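Local atomic coordinates of rhamnogalacturonan endolyase YesW (Bacillus subtilis, PDB entry 2ZUX), a protein that cleaves the rhamnogalacturonan backbone of plant cell-wall pectin by endo-acting elimination, releasing oligosaccharides, and depends on calcium or manganese for its activity. Residues G169-A174 with G222-G227; D145-D150 with D216-Q221; K140-D145 with A176-F181. All blocks are in the same frame, centred on the assembly; numbering follows the deposited sequence.

Contact 1. Residues G169-A174 with G222-G227; sequences GKNIRA and GRVLSG. With RAM (alpha-L-rhamnopyranose), chain O.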
loop_
_atom_site.group_PDB
_atom_site.type_symbol
_atom_site.label_atom_id
_atom_site.label_comp_id
_atom_site.label_asym_id
_atom_site.label_seq_id
_atom_site.Cartn_x
_atom_site.Cartn_y
_atom_site.Cartn_z
ATOM N N GLY A 169 -20.554 1.419 -10.638
ATOM C CA GLY A 169 -21.577 1.367 -11.677
ATOM C C GLY A 169 -21.068 0.871 -13.016
ATOM O O GLY A 169 -19.886 0.549 -13.186
ATOM N N LYS A 170 -21.978 0.811 -13.985
ATOM C CA LYS A 170 -21.711 0.171 -15.273
ATOM C C LYS A 170 -20.642 0.858 -16.119
ATOM O O LYS A 170 -20.112 0.241 -17.047
ATOM C CB LYS A 170 -23.005 0.067 -16.085
ATOM C CG LYS A 170 -23.585 1.417 -16.494
ATOM C CD LYS A 170 -24.833 1.286 -17.360
ATOM C CE LYS A 170 -25.965 0.562 -16.646
ATOM N NZ LYS A 170 -26.492 1.339 -15.493
ATOM N N ASN A 171 -20.333 2.118 -15.820
ATOM C CA ASN A 171 -19.371 2.864 -16.629
ATOM C C ASN A 171 -17.945 2.838 -16.083
ATOM O O ASN A 171 -17.078 3.541 -16.590
ATOM C CB ASN A 171 -19.856 4.283 -16.905
ATOM C CG ASN A 171 -21.151 4.303 -17.685
ATOM O OD1 ASN A 171 -22.122 4.950 -17.279
ATOM N ND2 ASN A 171 -21.190 3.572 -18.790
ATOM N N ILE A 172 -17.711 1.995 -15.081
ATOM C CA ILE A 172 -16.367 1.747 -14.581
ATOM C C ILE A 172 -16.105 0.249 -14.688
ATOM O O ILE A 172 -16.687 -0.550 -13.939
ATOM C CB ILE A 172 -16.198 2.231 -13.109
ATOM C CG1 ILE A 172 -16.327 3.763 -13.000
ATOM C CG2 ILE A 172 -14.864 1.739 -12.527
ATOM C CD1 ILE A 172 -15.263 4.583 -13.747
ATOM N N ARG A 173 -15.233 -0.130 -15.620
ATOM C CA ARG A 173 -14.922 -1.541 -15.838
ATOM C C ARG A 173 -14.138 -2.122 -14.658
ATOM O O ARG A 173 -13.339 -1.423 -14.036
ATOM C CB ARG A 173 -14.117 -1.697 -17.131
ATOM C CG ARG A 173 -14.190 -3.077 -17.748
ATOM C CD ARG A 173 -13.260 -3.184 -18.929
ATOM N NE ARG A 173 -13.608 -4.332 -19.760
ATOM C CZ ARG A 173 -12.732 -5.087 -20.413
ATOM N NH1 ARG A 173 -11.425 -4.835 -20.349
ATOM N NH2 ARG A 173 -13.174 -6.107 -21.135
ATOM N N ALA A 174 -14.393 -3.388 -14.332
ATOM C CA ALA A 174 -13.653 -4.092 -13.280
ATOM C C ALA A 174 -12.378 -4.737 -13.796
ATOM O O ALA A 174 -12.383 -5.390 -14.841
ATOM C CB ALA A 174 -14.526 -5.163 -12.648
ATOM N N GLY A 222 -17.530 -4.612 -23.865
ATOM C CA GLY A 222 -17.633 -4.459 -22.409
ATOM C C GLY A 222 -16.635 -3.461 -21.847
ATOM O O GLY A 222 -16.316 -3.498 -20.652
ATOM N N ARG A 223 -16.134 -2.575 -22.705
ATOM C CA ARG A 223 -15.200 -1.535 -22.297
ATOM C C ARG A 223 -15.929 -0.209 -22.319
ATOM O O ARG A 223 -16.940 -0.059 -23.011
ATOM C CB ARG A 223 -14.018 -1.487 -23.261
ATOM C CG ARG A 223 -13.203 -2.761 -23.317
ATOM C CD ARG A 223 -12.257 -2.701 -24.494
ATOM N NE ARG A 223 -11.507 -3.936 -24.672
ATOM C CZ ARG A 223 -10.338 -4.194 -24.096
ATOM N NH1 ARG A 223 -9.771 -3.303 -23.279
ATOM N NH2 ARG A 223 -9.716 -5.340 -24.348
ATOM N N VAL A 224 -15.429 0.756 -21.561
ATOM C CA VAL A 224 -16.045 2.070 -21.510
ATOM C C VAL A 224 -15.052 3.059 -22.087
ATOM O O VAL A 224 -14.164 3.546 -21.383
ATOM C CB VAL A 224 -16.486 2.438 -20.073
ATOM C CG1 VAL A 224 -17.190 3.787 -20.064
ATOM C CG2 VAL A 224 -17.402 1.349 -19.509
ATOM N N LEU A 225 -15.205 3.318 -23.383
ATOM C CA LEU A 225 -14.223 4.050 -24.170
ATOM C C LEU A 225 -14.756 5.380 -24.687
ATOM O O LEU A 225 -14.146 6.010 -25.554
ATOM C CB LEU A 225 -13.750 3.172 -25.336
ATOM C CG LEU A 225 -13.128 1.815 -24.983
ATOM C CD1 LEU A 225 -12.753 1.044 -26.249
ATOM C CD2 LEU A 225 -11.914 1.963 -24.069
ATOM N N SER A 226 -15.891 5.809 -24.139
ATOM C CA SER A 226 -16.510 7.076 -24.522
ATOM C C SER A 226 -17.302 7.612 -23.335
ATOM O O SER A 226 -17.503 6.909 -22.336
ATOM C CB SER A 226 -17.433 6.896 -25.727
ATOM O OG SER A 226 -18.440 5.971 -25.412
ATOM N N GLY A 227 -17.756 8.856 -23.452
ATOM C CA GLY A 227 -18.535 9.491 -22.396
ATOM C C GLY A 227 -17.670 10.233 -21.397
ATOM O O GLY A 227 -16.441 10.094 -21.402
HETATM C C1 RAM O . -25.128 -2.892 -13.084
HETATM C C2 RAM O . -26.509 -2.741 -13.719
HETATM C C3 RAM O . -26.441 -3.064 -15.211
HETATM C C4 RAM O . -25.751 -4.406 -15.459
HETATM C C5 RAM O . -24.382 -4.437 -14.772
HETATM C C6 RAM O . -23.688 -5.788 -14.927
HETATM O O1 RAM O . -24.284 -1.847 -13.521
HETATM O O2 RAM O . -27.406 -3.621 -13.072
HETATM O O3 RAM O . -27.742 -3.093 -15.754
HETATM O O4 RAM O . -25.640 -4.632 -16.851
HETATM O O5 RAM O . -24.550 -4.155 -13.393
#
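With chi1 at -157°, CG of Arg173 lies opposite the main-chain nitrogen, and the chain, extended from CG to NE, carries the guanidinium across to the backbone of Gly222. From the other segment Arg223 sets CG beside its backbone N (chi1 -62°), and the start of its chain passes over the flat group of Arg173, with CG 3.8 Å from Arg173 CZ. Arg173 NE donates to Gly222 O at 3.0 Å; the bond is bent, and it reaches the oxygen from above the carbonyl plane. Farther out, the two guanidinium planes lie 33° apart, Arg173 NH1 standing 3.7 Å from Arg223 NH1. Val224 makes the van der Waals part of the contact, turning both methyls to Asn171 O from one side, with CG1 at 3.5 Å and CG2 at 3.7 Å. That oxygen belongs to a residue of the type I turn Gly169-Ile172, which also carries Lys170 to the sugar: Lys170 CB lies 3.4 Å from rhamnose O1, and CE packs near C3 of the ring. The acceptors around the two arginines probably offset the closeness of their like charges. Arg173 also donates to Gly146 O and Gln144 O, while Arg223 donates to Asn142 O and forms a salt bridge with Asp145. The two guanidinium groups thus bind backbone oxygens and a carboxylate of the 140-146 loop and join it to both segments.

Contact 2. Residues D145-D150 with D216-Q221; sequences DGYTGD and DYRNEQ. With RAM (alpha-L-rhamnopyranose), chain O.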
loop_
_atom_site.group_PDB
_atom_site.type_symbol
_atom_site.label_atom_id
_atom_site.label_comp_id
_atom_site.label_asym_id
_atom_site.label_seq_id
_atom_site.Cartn_x
_atom_site.Cartn_y
_atom_site.Cartn_z
ATOM N N ASP A 145 -11.422 -8.714 -23.902
ATOM C CA ASP A 145 -12.756 -8.174 -24.148
ATOM C C ASP A 145 -13.775 -8.899 -23.263
ATOM O O ASP A 145 -13.575 -10.058 -22.872
ATOM C CB ASP A 145 -13.139 -8.314 -25.630
ATOM C CG ASP A 145 -12.174 -7.576 -26.573
ATOM O OD1 ASP A 145 -11.660 -6.493 -26.188
ATOM O OD2 ASP A 145 -11.920 -8.075 -27.701
ATOM N N GLY A 146 -14.856 -8.197 -22.936
ATOM C CA GLY A 146 -15.965 -8.794 -22.198
ATOM C C GLY A 146 -16.512 -7.866 -21.133
ATOM O O GLY A 146 -15.789 -7.031 -20.588
ATOM N N TYR A 147 -17.796 -8.023 -20.834
ATOM C CA TYR A 147 -18.477 -7.233 -19.817
ATOM C C TYR A 147 -18.053 -7.637 -18.415
ATOM O O TYR A 147 -17.732 -8.801 -18.170
ATOM C CB TYR A 147 -19.991 -7.400 -19.955
ATOM C CG TYR A 147 -20.593 -6.719 -21.165
ATOM C CD1 TYR A 147 -21.127 -5.436 -21.074
ATOM C CD2 TYR A 147 -20.644 -7.365 -22.397
ATOM C CE1 TYR A 147 -21.697 -4.803 -22.186
ATOM C CE2 TYR A 147 -21.200 -6.741 -23.511
ATOM C CZ TYR A 147 -21.731 -5.468 -23.399
ATOM O OH TYR A 147 -22.290 -4.862 -24.508
ATOM N N THR A 148 -18.071 -6.677 -17.491
ATOM C CA THR A 148 -17.719 -6.958 -16.097
ATOM C C THR A 148 -18.839 -6.549 -15.151
ATOM O O THR A 148 -19.616 -5.646 -15.457
ATOM C CB THR A 148 -16.420 -6.225 -15.661
ATOM O OG1 THR A 148 -16.589 -4.801 -15.772
ATOM C CG2 THR A 148 -15.239 -6.656 -16.510
ATOM N N GLY A 149 -18.928 -7.217 -14.005
ATOM C CA GLY A 149 -19.821 -6.773 -12.946
ATOM C C GLY A 149 -19.361 -5.465 -12.316
ATOM O O GLY A 149 -18.206 -5.045 -12.500
ATOM N N ASP A 150 -20.259 -4.825 -11.572
ATOM C CA ASP A 150 -19.962 -3.580 -10.868
ATOM C C ASP A 150 -18.812 -3.748 -9.887
ATOM O O ASP A 150 -18.687 -4.787 -9.238
ATOM C CB ASP A 150 -21.183 -3.112 -10.066
ATOM C CG ASP A 150 -22.307 -2.561 -10.932
ATOM O OD1 ASP A 150 -22.064 -2.164 -12.094
ATOM O OD2 ASP A 150 -23.442 -2.498 -10.403
ATOM N N ASP A 216 -25.248 4.852 -20.460
ATOM C CA ASP A 216 -24.550 3.582 -20.598
ATOM C C ASP A 216 -23.528 3.707 -21.718
ATOM O O ASP A 216 -23.882 3.705 -22.902
ATOM C CB ASP A 216 -25.548 2.457 -20.894
ATOM C CG ASP A 216 -24.915 1.077 -20.873
ATOM O OD1 ASP A 216 -23.667 0.977 -20.822
ATOM O OD2 ASP A 216 -25.677 0.079 -20.911
ATOM N N TYR A 217 -22.262 3.830 -21.339
ATOM C CA TYR A 217 -21.184 3.998 -22.307
ATOM C C TYR A 217 -20.384 2.725 -22.521
ATOM O O TYR A 217 -19.300 2.771 -23.100
ATOM C CB TYR A 217 -20.263 5.144 -21.881
ATOM C CG TYR A 217 -20.942 6.486 -21.935
ATOM C CD1 TYR A 217 -21.221 7.094 -23.152
ATOM C CD2 TYR A 217 -21.309 7.148 -20.766
ATOM C CE1 TYR A 217 -21.848 8.321 -23.213
ATOM C CE2 TYR A 217 -21.941 8.379 -20.811
ATOM C CZ TYR A 217 -22.205 8.963 -22.042
ATOM O OH TYR A 217 -22.834 10.186 -22.097
ATOM N N ARG A 218 -20.912 1.586 -22.080
ATOM C CA ARG A 218 -20.266 0.306 -22.372
ATOM C C ARG A 218 -20.411 -0.001 -23.853
ATOM O O ARG A 218 -21.525 0.030 -24.399
ATOM C CB ARG A 218 -20.886 -0.829 -21.562
ATOM C CG ARG A 218 -20.669 -0.725 -20.060
ATOM C CD ARG A 218 -21.449 -1.795 -19.319
ATOM N NE ARG A 218 -22.894 -1.576 -19.433
ATOM C CZ ARG A 218 -23.817 -2.348 -18.863
ATOM N NH1 ARG A 218 -23.467 -3.398 -18.128
ATOM N NH2 ARG A 218 -25.104 -2.061 -19.030
ATOM N N ASN A 219 -19.294 -0.280 -24.515
ATOM C CA ASN A 219 -19.363 -0.732 -25.899
ATOM C C ASN A 219 -19.537 -2.245 -25.940
ATOM O O ASN A 219 -19.646 -2.895 -24.899
ATOM C CB ASN A 219 -18.182 -0.210 -26.737
ATOM C CG ASN A 219 -16.892 -0.968 -26.509
ATOM O OD1 ASN A 219 -16.800 -1.864 -25.678
ATOM N ND2 ASN A 219 -15.873 -0.603 -27.281
ATOM N N GLU A 220 -19.591 -2.815 -27.139
ATOM C CA GLU A 220 -19.863 -4.241 -27.262
ATOM C C GLU A 220 -18.694 -5.110 -26.782
ATOM O O GLU A 220 -18.853 -6.317 -26.622
ATOM C CB GLU A 220 -20.234 -4.594 -28.701
ATOM C CG GLU A 220 -19.099 -4.356 -29.671
ATOM C CD GLU A 220 -19.506 -4.453 -31.124
ATOM O OE1 GLU A 220 -20.651 -4.081 -31.470
ATOM O OE2 GLU A 220 -18.659 -4.887 -31.912
ATOM N N GLN A 221 -17.527 -4.494 -26.562
ATOM C CA GLN A 221 -16.377 -5.178 -25.961
ATOM C C GLN A 221 -16.480 -5.206 -24.430
ATOM O O GLN A 221 -15.590 -5.737 -23.770
ATOM C CB GLN A 221 -15.058 -4.473 -26.309
ATOM C CG GLN A 221 -14.672 -4.332 -27.776
ATOM C CD GLN A 221 -13.454 -3.438 -27.913
ATOM O OE1 GLN A 221 -13.574 -2.221 -28.067
ATOM N NE2 GLN A 221 -12.275 -4.031 -27.797
HETATM C C1 RAM O . -25.128 -2.892 -13.084
HETATM C C2 RAM O . -26.509 -2.741 -13.719
HETATM C C3 RAM O . -26.441 -3.064 -15.211
HETATM C C4 RAM O . -25.751 -4.406 -15.459
HETATM C C5 RAM O . -24.382 -4.437 -14.772
HETATM C C6 RAM O . -23.688 -5.788 -14.927
HETATM O O1 RAM O . -24.284 -1.847 -13.521
HETATM O O2 RAM O . -27.406 -3.621 -13.072
HETATM O O3 RAM O . -27.742 -3.093 -15.754
HETATM O O4 RAM O . -25.640 -4.632 -16.851
HETATM O O5 RAM O . -24.550 -4.155 -13.393
HETATM O O HOH W 1 -23.023 -2.339 -24.383
HETATM O O HOH W 2 -20.912 -4.742 -17.745
#
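Tyr147 and Arg218 meet at about a right angle: the tyrosine ring and the guanidinium plane are 87° apart, and Arg218 CD sits at the ring edge, 4.1 Å from Tyr147 CD1. The same ring edge points at the guanidinium face through CE1. Beyond the ring, the hydroxyl hydrogen-bonds to a water, which donates to Arg218 O, so the tyrosine is linked to the backbone of its neighbour as well as packed against its side chain. A bend at chi3 (-67°) swings the arginine head back toward Asp216, which it grips side-on: Arg218 NE bonds Asp216 OD1 at 3.0 Å, and NH2 makes the salt bridge to OD2 at 2.9 Å. Asp216 OD1 takes a further bond from Arg218 N, closing an Asx turn. With its plane fixed in this way, Arg218 directs NH1 to rhamnose O4 at 2.8 Å, and a second water joins NH1 to Thr148 O. Asp150 OD1 accepts from rhamnose O1 at 2.7 Å. At the other end Gly146 N donates to Gln221 O at 2.7 Å, while Gln221 NE2 meets Asp145 OD1 from above the carboxylate, the two flat groups 72° apart; the main partner of that carboxylate is Arg223. Asp150 and Arg218, both residues of an experimentally identified carbohydrate site, thus hold O1 and O4 of the rhamnose in a pocket formed by loops of the beta-propeller.

Contact 3. Residues K140-D145 with A176-F181; sequences KDNSQD and AHYTQF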
loop_
_atom_site.group_PDB
_atom_site.type_symbol
_atom_site.label_atom_id
_atom_site.label_comp_id
_atom_site.label_asym_id
_atom_site.label_seq_id
_atom_site.Cartn_x
_atom_site.Cartn_y
_atom_site.Cartn_z
ATOM N N LYS A 140 -11.558 -8.064 -15.642
ATOM C CA LYS A 140 -10.805 -8.218 -16.884
ATOM C C LYS A 140 -9.470 -7.501 -16.881
ATOM O O LYS A 140 -9.366 -6.360 -16.403
ATOM C CB LYS A 140 -11.629 -7.676 -18.057
ATOM C CG LYS A 140 -12.878 -8.489 -18.402
ATOM C CD LYS A 140 -12.519 -9.763 -19.161
ATOM C CE LYS A 140 -13.735 -10.663 -19.372
ATOM N NZ LYS A 140 -14.087 -11.390 -18.125
ATOM N N ASP A 141 -8.460 -8.164 -17.440
ATOM C CA ASP A 141 -7.257 -7.470 -17.861
ATOM C C ASP A 141 -7.587 -6.587 -19.063
ATOM O O ASP A 141 -8.522 -6.867 -19.813
ATOM C CB ASP A 141 -6.150 -8.450 -18.233
ATOM C CG ASP A 141 -4.874 -7.739 -18.619
ATOM O OD1 ASP A 141 -4.260 -7.117 -17.727
ATOM O OD2 ASP A 141 -4.500 -7.780 -19.810
ATOM N N ASN A 142 -6.811 -5.526 -19.249
ATOM C CA ASN A 142 -7.013 -4.607 -20.371
ATOM C C ASN A 142 -6.897 -5.276 -21.740
ATOM O O ASN A 142 -7.440 -4.767 -22.725
ATOM C CB ASN A 142 -6.025 -3.442 -20.294
ATOM C CG ASN A 142 -6.316 -2.496 -19.147
ATOM O OD1 ASN A 142 -6.381 -1.275 -19.335
ATOM N ND2 ASN A 142 -6.495 -3.043 -17.959
ATOM N N SER A 143 -6.181 -6.400 -21.799
ATOM C CA SER A 143 -6.039 -7.136 -23.056
ATOM C C SER A 143 -7.271 -7.959 -23.422
ATOM O O SER A 143 -7.361 -8.451 -24.547
ATOM C CB SER A 143 -4.817 -8.053 -23.007
ATOM O OG SER A 143 -5.022 -9.085 -22.066
ATOM N N GLN A 144 -8.203 -8.116 -22.483
ATOM C CA GLN A 144 -9.360 -8.999 -22.669
ATOM C C GLN A 144 -10.644 -8.237 -22.935
ATOM O O GLN A 144 -10.935 -7.251 -22.263
ATOM C CB GLN A 144 -9.566 -9.842 -21.423
ATOM C CG GLN A 144 -8.408 -10.727 -21.058
ATOM C CD GLN A 144 -8.651 -11.427 -19.747
ATOM O OE1 GLN A 144 -8.722 -10.789 -18.691
ATOM N NE2 GLN A 144 -8.807 -12.747 -19.801
ATOM N N ASP A 145 -11.422 -8.714 -23.902
ATOM C CA ASP A 145 -12.756 -8.174 -24.148
ATOM C C ASP A 145 -13.775 -8.899 -23.263
ATOM O O ASP A 145 -13.575 -10.058 -22.872
ATOM C CB ASP A 145 -13.139 -8.314 -25.630
ATOM C CG ASP A 145 -12.174 -7.576 -26.573
ATOM O OD1 ASP A 145 -11.660 -6.493 -26.188
ATOM O OD2 ASP A 145 -11.920 -8.075 -27.701
ATOM N N ALA A 176 -7.737 -5.112 -12.575
ATOM C CA ALA A 176 -6.623 -4.587 -11.780
ATOM C C ALA A 176 -6.213 -3.167 -12.158
ATOM O O ALA A 176 -5.787 -2.392 -11.295
ATOM C CB ALA A 176 -5.429 -5.522 -11.875
ATOM N N HIS A 177 -6.318 -2.835 -13.442
ATOM C CA HIS A 177 -5.730 -1.604 -13.955
ATOM C C HIS A 177 -6.704 -0.459 -14.061
ATOM O O HIS A 177 -6.314 0.634 -14.481
ATOM C CB HIS A 177 -5.036 -1.895 -15.282
ATOM C CG HIS A 177 -4.023 -2.972 -15.149
ATOM N ND1 HIS A 177 -2.854 -2.802 -14.434
ATOM C CD2 HIS A 177 -4.054 -4.272 -15.524
ATOM C CE1 HIS A 177 -2.185 -3.941 -14.424
ATOM N NE2 HIS A 177 -2.891 -4.847 -15.081
ATOM N N TYR A 178 -7.950 -0.699 -13.650
ATOM C CA TYR A 178 -8.997 0.315 -13.751
ATOM C C TYR A 178 -9.072 1.168 -12.468
ATOM O O TYR A 178 -8.306 2.115 -12.331
ATOM C CB TYR A 178 -10.331 -0.332 -14.177
ATOM C CG TYR A 178 -10.271 -0.914 -15.586
ATOM C CD1 TYR A 178 -10.422 -0.090 -16.711
ATOM C CD2 TYR A 178 -10.012 -2.273 -15.791
ATOM C CE1 TYR A 178 -10.349 -0.611 -17.997
ATOM C CE2 TYR A 178 -9.936 -2.811 -17.080
ATOM C CZ TYR A 178 -10.100 -1.962 -18.167
ATOM O OH TYR A 178 -10.008 -2.475 -19.448
ATOM N N THR A 179 -9.936 0.825 -11.512
ATOM C CA THR A 179 -10.080 1.631 -10.294
ATOM C C THR A 179 -8.835 1.547 -9.427
ATOM O O THR A 179 -8.389 0.452 -9.061
ATOM C CB THR A 179 -11.301 1.183 -9.469
ATOM O OG1 THR A 179 -12.486 1.363 -10.256
ATOM C CG2 THR A 179 -11.434 1.989 -8.191
ATOM N N GLN A 180 -8.302 2.728 -9.100
ATOM C CA GLN A 180 -7.161 2.906 -8.205
ATOM C C GLN A 180 -7.630 3.866 -7.116
ATOM O O GLN A 180 -7.865 5.040 -7.389
ATOM C CB GLN A 180 -5.967 3.484 -8.980
ATOM C CG GLN A 180 -5.672 2.787 -10.311
ATOM C CD GLN A 180 -5.485 1.280 -10.193
ATOM O OE1 GLN A 180 -5.077 0.749 -9.157
ATOM N NE2 GLN A 180 -5.783 0.580 -11.283
ATOM N N PHE A 181 -7.813 3.365 -5.899
ATOM C CA PHE A 181 -8.479 4.160 -4.864
ATOM C C PHE A 181 -7.540 4.655 -3.781
ATOM O O PHE A 181 -6.765 3.893 -3.206
ATOM C CB PHE A 181 -9.714 3.438 -4.298
ATOM C CG PHE A 181 -9.424 2.114 -3.616
ATOM C CD1 PHE A 181 -9.425 2.025 -2.230
ATOM C CD2 PHE A 181 -9.190 0.954 -4.356
ATOM C CE1 PHE A 181 -9.175 0.811 -1.595
ATOM C CE2 PHE A 181 -8.924 -0.262 -3.720
ATOM C CZ PHE A 181 -8.916 -0.327 -2.344
HETATM O O HOH W 3 -7.270 -4.508 -15.727
HETATM O O HOH W 4 -7.106 -7.324 -14.273
#
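Lys140 O faces the edge of the Tyr178 ring, lying in the ring plane 3.7 Å from CE2. Alongside, the amide of Asn142 comes from the opposite direction and lies nearly parallel to that ring, the planes 13° apart, with Asn142 CG 3.7 Å from Tyr178 OH. Asp141 turns its carboxylate almost perpendicular to the imidazole of His177 and brings OD1 to the ring edge, 3.6 Å from CD2. No direct hydrogen bond joins the segments; water does that work. One molecule donates to Lys140 O at 2.9 Å and accepts from His177 N at 3.0 Å, while another accepts from Ala176 N and donates only weakly to Lys140 O. In the next shell, Asp141 OD2 accepts from Ser143 N, an Asx turn that overlaps the type I turn Asp141-Gln144, and from Ser143 OG as well, which steadies the carboxylate. Tyr178 OH is hydrogen-bonded to Arg173, and His177 stacks edge-to-face with Tyr558, a substrate-binding residue. Residues 140-145 belong to the loop between strands 129-136 and 152-156. Residues 176-181 end the connection from 162-167, the outermost strand of that propeller sheet, to 182-184, which opens the next; there Phe181 packs against strands 129-136 and 193-198.

How the contacts relate
Three loops of neighbouring propeller sheets supply all six segments. Contacts 1 and 2 are centred about 6 Å apart and share a bound rhamnose whose pocket includes Lys170, Asp150 and Arg218. Contact 3 lies about 11 Å from contact 1 and 12 Å from contact 2, between centres, and shares Asp145 with contact 2. The arginines of contact 1 join the set: Arg223 NH2 reaches Asp145 OD1 at 2.9 Å, and Arg173 NH2 reaches Gln144 O at 2.8 Å. Contact 3 faces a different rhamnose, about 4 Å from the Ala176 side chain, and a calcium ion. The loops thus run from the rhamnose held by contacts 1 and 2 to the one near Ala176.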